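Local coordinates for NanU sialic acid binding protein (Bacteroides fragilis, PDB 4L7T) that binds sialic acid with high affinity at the bacterial outer membrane as a SusD-family protein, probably handing it to the partner NanO for uptake, at residues Tyr65-Phe70 / Gln323-Leu328; Gly71-Gln76 / Asn317-Leu322. All blocks are in the same frame, centred on the assembly; numbering follows the deposited sequence.

Contact 1 (Tyr65-Phe70 / Gln323-Leu328)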
loop_
_atom_site.group_PDB
_atom_site.type_symbol
_atom_site.label_atom_id
_atom_site.label_comp_id
_atom_site.label_asym_id
_atom_site.label_seq_id
_atom_site.Cartn_x
_atom_site.Cartn_y
_atom_site.Cartn_z
ATOM N N TYR A 65 -13.787 -2.406 -5.577
ATOM C CA TYR A 65 -14.930 -1.567 -5.119
ATOM C C TYR A 65 -15.833 -1.208 -6.289
ATOM O O TYR A 65 -15.603 -1.643 -7.424
ATOM C CB TYR A 65 -14.465 -0.260 -4.445
ATOM C CG TYR A 65 -13.435 -0.537 -3.337
ATOM C CD1 TYR A 65 -13.877 -0.950 -2.052
ATOM C CD2 TYR A 65 -12.048 -0.412 -3.619
ATOM C CE1 TYR A 65 -12.915 -1.221 -1.047
ATOM C CE2 TYR A 65 -11.060 -0.704 -2.641
ATOM C CZ TYR A 65 -11.532 -1.060 -1.343
ATOM O OH TYR A 65 -10.520 -1.349 -0.402
ATOM N N GLY A 66 -16.884 -0.469 -5.964
ATOM C CA GLY A 66 -17.762 0.077 -7.028
ATOM C C GLY A 66 -19.243 -0.191 -6.844
ATOM O O GLY A 66 -20.060 0.345 -7.620
ATOM N N ASP A 67 -19.626 -1.035 -5.887
ATOM C CA ASP A 67 -21.046 -1.290 -5.620
ATOM C C ASP A 67 -21.572 -0.157 -4.716
ATOM O O ASP A 67 -20.799 0.705 -4.302
ATOM C CB ASP A 67 -21.266 -2.648 -4.969
ATOM C CG ASP A 67 -21.414 -3.766 -5.995
ATOM O OD1 ASP A 67 -21.622 -3.447 -7.198
ATOM O OD2 ASP A 67 -21.375 -4.971 -5.678
ATOM N N VAL A 68 -22.893 -0.125 -4.489
ATOM C CA VAL A 68 -23.559 0.949 -3.704
ATOM C C VAL A 68 -23.345 0.610 -2.198
ATOM O O VAL A 68 -23.583 -0.510 -1.811
ATOM C CB VAL A 68 -25.052 0.966 -4.092
ATOM C CG1 VAL A 68 -25.906 1.704 -3.075
ATOM C CG2 VAL A 68 -25.157 1.546 -5.518
ATOM N N PRO A 69 -22.903 1.590 -1.372
ATOM C CA PRO A 69 -22.791 1.284 0.082
ATOM C C PRO A 69 -24.051 0.592 0.640
ATOM O O PRO A 69 -25.194 1.081 0.455
ATOM C CB PRO A 69 -22.531 2.658 0.698
ATOM C CG PRO A 69 -21.725 3.393 -0.393
ATOM C CD PRO A 69 -22.461 2.970 -1.670
ATOM N N PHE A 70 -23.917 -0.570 1.280
ATOM C CA PHE A 70 -25.139 -1.397 1.579
ATOM C C PHE A 70 -26.135 -0.657 2.498
ATOM O O PHE A 70 -27.366 -0.887 2.437
ATOM C CB PHE A 70 -24.741 -2.776 2.210
ATOM C CG PHE A 70 -24.093 -2.681 3.585
ATOM C CD1 PHE A 70 -24.881 -2.738 4.754
ATOM C CD2 PHE A 70 -22.680 -2.588 3.721
ATOM C CE1 PHE A 70 -24.322 -2.646 6.034
ATOM C CE2 PHE A 70 -22.105 -2.480 4.981
ATOM C CZ PHE A 70 -22.903 -2.538 6.169
ATOM N N GLN A 323 -17.496 0.820 -1.371
ATOM C CA GLN A 323 -18.179 -0.446 -1.068
ATOM C C GLN A 323 -17.519 -1.590 -1.848
ATOM O O GLN A 323 -17.569 -1.605 -3.083
ATOM C CB GLN A 323 -19.692 -0.300 -1.434
ATOM C CG GLN A 323 -20.480 -1.626 -1.278
ATOM C CD GLN A 323 -20.442 -2.199 0.128
ATOM O OE1 GLN A 323 -20.870 -1.540 1.122
ATOM N NE2 GLN A 323 -19.879 -3.422 0.244
ATOM N N ILE A 324 -16.948 -2.563 -1.127
ATOM C CA ILE A 324 -16.425 -3.757 -1.748
ATOM C C ILE A 324 -17.532 -4.425 -2.571
ATOM O O ILE A 324 -18.686 -4.544 -2.094
ATOM C CB ILE A 324 -16.012 -4.738 -0.638
ATOM C CG1 ILE A 324 -14.909 -4.119 0.252
ATOM C CG2 ILE A 324 -15.602 -6.121 -1.246
ATOM C CD1 ILE A 324 -14.861 -4.786 1.639
ATOM N N ARG A 325 -17.205 -4.858 -3.787
ATOM C CA ARG A 325 -18.208 -5.519 -4.656
ATOM C C ARG A 325 -18.846 -6.692 -3.865
ATOM O O ARG A 325 -18.167 -7.558 -3.277
ATOM C CB ARG A 325 -17.623 -6.042 -5.956
ATOM C CG ARG A 325 -17.151 -5.041 -6.956
ATOM C CD ARG A 325 -18.296 -4.326 -7.688
ATOM N NE ARG A 325 -17.756 -3.487 -8.773
ATOM C CZ ARG A 325 -18.494 -2.651 -9.524
ATOM N NH1 ARG A 325 -19.809 -2.569 -9.335
ATOM N NH2 ARG A 325 -17.923 -1.912 -10.477
ATOM N N TYR A 326 -20.183 -6.712 -3.830
ATOM C CA TYR A 326 -20.873 -7.734 -3.007
ATOM C C TYR A 326 -20.465 -9.179 -3.339
ATOM O O TYR A 326 -20.352 -10.000 -2.430
ATOM C CB TYR A 326 -22.392 -7.653 -3.210
ATOM C CG TYR A 326 -23.077 -6.310 -2.901
ATOM C CD1 TYR A 326 -22.447 -5.306 -2.210
ATOM C CD2 TYR A 326 -24.378 -6.093 -3.325
ATOM C CE1 TYR A 326 -23.050 -4.072 -1.962
ATOM C CE2 TYR A 326 -25.021 -4.876 -3.034
ATOM C CZ TYR A 326 -24.330 -3.871 -2.336
ATOM O OH TYR A 326 -24.930 -2.640 -2.072
ATOM N N ASP A 327 -20.286 -9.470 -4.629
ATOM C CA ASP A 327 -19.934 -10.822 -5.030
ATOM C C ASP A 327 -18.476 -11.195 -4.791
ATOM O O ASP A 327 -18.134 -12.361 -4.962
ATOM C CB ASP A 327 -20.299 -11.085 -6.459
ATOM C CG ASP A 327 -19.516 -10.275 -7.453
ATOM O OD1 ASP A 327 -18.736 -9.346 -7.089
ATOM O OD2 ASP A 327 -19.684 -10.567 -8.654
ATOM N N LEU A 328 -17.622 -10.207 -4.490
ATOM C CA LEU A 328 -16.195 -10.516 -4.262
ATOM C C LEU A 328 -15.989 -11.385 -3.039
ATOM O O LEU A 328 -15.067 -12.208 -2.993
ATOM C CB LEU A 328 -15.373 -9.210 -4.216
ATOM C CG LEU A 328 -13.873 -9.395 -4.041
ATOM C CD1 LEU A 328 -13.268 -10.184 -5.234
ATOM C CD2 LEU A 328 -13.294 -7.966 -3.946
HETATM O O HOH W 1 -14.726 -1.401 -9.994
HETATM O O HOH W 2 -18.028 1.525 -4.082
HETATM O O HOH W 3 -21.394 -7.439 -6.792
#
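Tyr-65 and Ile-324 bring their CA atoms to 4.3 Å where two very short antiparallel strands, 65-67 and 323-324, run side by side. The pairing is loose: Gly-66 N reaches Gln-323 O at 3.2 Å along a bent bond, and a water joins Gln-323 N to Asp-67 O. Side chains do most of the joining. Asp-67 points toward the other segment and divides its carboxylate between two donors. Asp-67 OD2 takes the backbone N of Tyr-326 at 2.8 Å on its anti side, nearly straight (164°), while Asp-67 OD1 forms a salt bridge with Arg-325 NH1 at 2.9 Å. The guanidinium stands almost perpendicular to the carboxylate (88°) and approaches OD1 from above the carboxylate plane, while OD1 itself lies at the guanidinium edge. Arg-325 gets there because its chain folds at chi2 (-74°). Over one face of the Tyr-326 ring lie Asp-67 CB, in a CH-pi contact, and OD2; Tyr-326 OH ends on Val-68 O at 2.5 Å. Gln-323 bends back at its second torsion, offering OE1 to Phe-70 N at 3.2 Å and NE2 to Ile-324 O and to Pro-361 O of strand 356-363. Tyr-65 lays its ring edge against the 323-324 backbone and hydrogen-bonds Glu-59 through OH. With OD2 also accepting from a water, the Asp-67 carboxylate is held at both oxygens, and the nearby arginine would be expected to stabilise its negative charge.

Contact 2 (Gly71-Gln76 / Asn317-Leu322)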
loop_
_atom_site.group_PDB
_atom_site.type_symbol
_atom_site.label_atom_id
_atom_site.label_comp_id
_atom_site.label_asym_id
_atom_site.label_seq_id
_atom_site.Cartn_x
_atom_site.Cartn_y
_atom_site.Cartn_z
ATOM N N GLY A 71 -25.583 0.178 3.376
ATOM C CA GLY A 71 -26.372 0.846 4.487
ATOM C C GLY A 71 -27.040 2.129 4.045
ATOM O O GLY A 71 -27.795 2.745 4.797
ATOM N N GLY A 72 -26.767 2.546 2.823
ATOM C CA GLY A 72 -27.465 3.777 2.342
ATOM C C GLY A 72 -26.638 5.014 2.099
ATOM O O GLY A 72 -27.156 6.046 1.552
ATOM N N GLU A 73 -25.381 4.977 2.482
ATOM C CA GLU A 73 -24.596 6.169 2.305
ATOM C C GLU A 73 -24.505 6.613 0.865
ATOM O O GLU A 73 -24.393 5.801 -0.117
ATOM C CB GLU A 73 -23.122 6.019 2.813
ATOM C CG GLU A 73 -22.979 5.793 4.318
ATOM C CD GLU A 73 -22.987 4.327 4.710
ATOM O OE1 GLU A 73 -23.728 3.451 4.091
ATOM O OE2 GLU A 73 -22.179 4.052 5.671
ATOM N N ALA A 74 -24.404 7.921 0.694
ATOM C CA ALA A 74 -23.911 8.473 -0.526
ATOM C C ALA A 74 -22.419 8.295 -0.654
ATOM O O ALA A 74 -21.674 8.383 0.321
ATOM C CB ALA A 74 -24.286 9.943 -0.556
ATOM N N THR A 75 -21.960 8.126 -1.880
ATOM C CA THR A 75 -20.502 8.037 -2.110
ATOM C C THR A 75 -19.776 9.368 -2.245
ATOM O O THR A 75 -18.547 9.449 -1.944
ATOM C CB THR A 75 -20.188 7.086 -3.311
ATOM O OG1 THR A 75 -20.883 7.583 -4.495
ATOM C CG2 THR A 75 -20.650 5.666 -2.960
ATOM N N GLN A 76 -20.497 10.455 -2.602
ATOM C CA GLN A 76 -19.963 11.846 -2.516
ATOM C C GLN A 76 -18.684 12.069 -3.283
ATOM O O GLN A 76 -17.857 12.890 -2.903
ATOM C CB GLN A 76 -19.846 12.305 -1.066
ATOM C CG GLN A 76 -21.204 12.341 -0.389
ATOM C CD GLN A 76 -21.117 12.660 1.094
ATOM O OE1 GLN A 76 -20.042 12.709 1.681
ATOM N NE2 GLN A 76 -22.265 12.935 1.686
ATOM N N ASN A 317 -17.908 2.564 14.196
ATOM C CA ASN A 317 -18.723 3.711 13.821
ATOM C C ASN A 317 -18.011 4.595 12.866
ATOM O O ASN A 317 -17.304 5.573 13.254
ATOM C CB ASN A 317 -19.166 4.539 15.075
ATOM C CG ASN A 317 -20.116 5.673 14.676
ATOM O OD1 ASN A 317 -20.960 5.476 13.783
ATOM N ND2 ASN A 317 -19.994 6.844 15.306
ATOM N N GLY A 318 -18.255 4.329 11.573
ATOM C CA GLY A 318 -17.641 5.082 10.536
ATOM C C GLY A 318 -18.686 5.315 9.444
ATOM O O GLY A 318 -19.886 5.312 9.707
ATOM N N LEU A 319 -18.199 5.495 8.221
ATOM C CA LEU A 319 -19.098 5.574 7.025
ATOM C C LEU A 319 -18.486 4.755 5.875
ATOM O O LEU A 319 -17.233 4.687 5.756
ATOM C CB LEU A 319 -19.311 7.031 6.613
ATOM C CG LEU A 319 -20.173 7.797 7.637
ATOM C CD1 LEU A 319 -20.190 9.255 7.318
ATOM C CD2 LEU A 319 -21.628 7.328 7.719
ATOM N N ILE A 320 -19.365 4.161 5.052
ATOM C CA ILE A 320 -18.873 3.435 3.909
ATOM C C ILE A 320 -19.055 4.362 2.720
ATOM O O ILE A 320 -20.209 4.757 2.362
ATOM C CB ILE A 320 -19.655 2.178 3.675
ATOM C CG1 ILE A 320 -19.564 1.138 4.816
ATOM C CG2 ILE A 320 -19.224 1.543 2.284
ATOM C CD1 ILE A 320 -18.113 0.661 5.169
ATOM N N ARG A 321 -17.933 4.730 2.078
ATOM C CA ARG A 321 -17.952 5.511 0.834
ATOM C C ARG A 321 -17.441 4.681 -0.320
ATOM O O ARG A 321 -17.739 4.935 -1.460
ATOM C CB ARG A 321 -17.115 6.792 0.897
ATOM C CG ARG A 321 -17.452 7.740 2.097
ATOM C CD ARG A 321 -18.819 8.373 1.971
ATOM N NE ARG A 321 -18.919 9.374 3.065
ATOM C CZ ARG A 321 -20.067 9.969 3.394
ATOM N NH1 ARG A 321 -21.207 9.650 2.748
ATOM N NH2 ARG A 321 -20.038 10.907 4.346
ATOM N N LEU A 322 -16.575 3.724 0.011
ATOM C CA LEU A 322 -16.064 2.729 -0.968
ATOM C C LEU A 322 -16.643 1.403 -0.530
ATOM O O LEU A 322 -16.302 0.869 0.568
ATOM C CB LEU A 322 -14.515 2.644 -0.862
ATOM C CG LEU A 322 -13.723 3.764 -1.563
ATOM C CD1 LEU A 322 -12.178 3.865 -1.190
ATOM C CD2 LEU A 322 -13.807 3.682 -3.073
#
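Glu-73 and Arg-321 carry a surface contact between two irregular loops: residues 71-76, on the way from strand 65-67 to helix 80-83, and residues 317-322, leading into strand 323-324. Neither segment has regular secondary structure, and the bonds run from the side chain of one to the backbone of the other, once in each direction. Glu-73 leans toward the 317-322 loop and curls at chi2 (90°), which brings Glu-73 OE2 to the backbone N of Ile-320 at 2.9 Å. The bond is almost straight (171°) but arrives from well above the carboxylate plane. The same oxygen is also hydrogen-bonded to the hydroxyl of Tyr-295, so helix 293-299 shares in fixing the acid. On its way, the Glu-73 chain passes Ile-320 O, with Glu-73 CB only 3.2 Å from it, and this buried carbonyl has no polar partner in the model. Leu-319 CD2 rests against Glu-73 CG at 4.0 Å.

Arg-321 answers from the other loop. Arg-321 NH1 donates to Ala-74 O at 2.8 Å, the acceptor lying near the guanidinium plane at its edge. Gln-76 OE1 sits over the centre of one guanidinium face, 3.2 Å from Arg-321 CZ, with the amide turned 31° from that plane; this is face packing, not a hydrogen bond. Leu-319 CB, from the same loop as Arg-321, lies more loosely over the rim of the opposite face. Thr-75 sets CG2 against Arg-321 O at 3.4 Å and hydrogen-bonds Glu-79 through OG1. The arrangement is loop-to-loop docking by reciprocal side-chain-to-backbone bonds, here joining an early segment of this SusD-family fold to one some 240 residues later.

The two contacts form one continuous patch: residues 65-70 run straight into 71-76, and 317-322 straight into 323-328, so contact 2 is nested inside the chain loop closed by contact 1. Their centres lie 11 Å apart, on the same side of the chain's centre. Pro-69 touches contact 2 twice, its CG packing 3.4 Å from Ile-320 O and its CD 3.5 Å from Thr-75 CG2. On the strand side, Tyr-65 CD1 meets Leu-322 CB at 3.8 Å. Tyr-295 also spans both, touching the Phe-70 ring and bonding Glu-73. The sodium ion, bound by Thr-483 and Thr-486, is about 10 Å from the Arg-325 side chain.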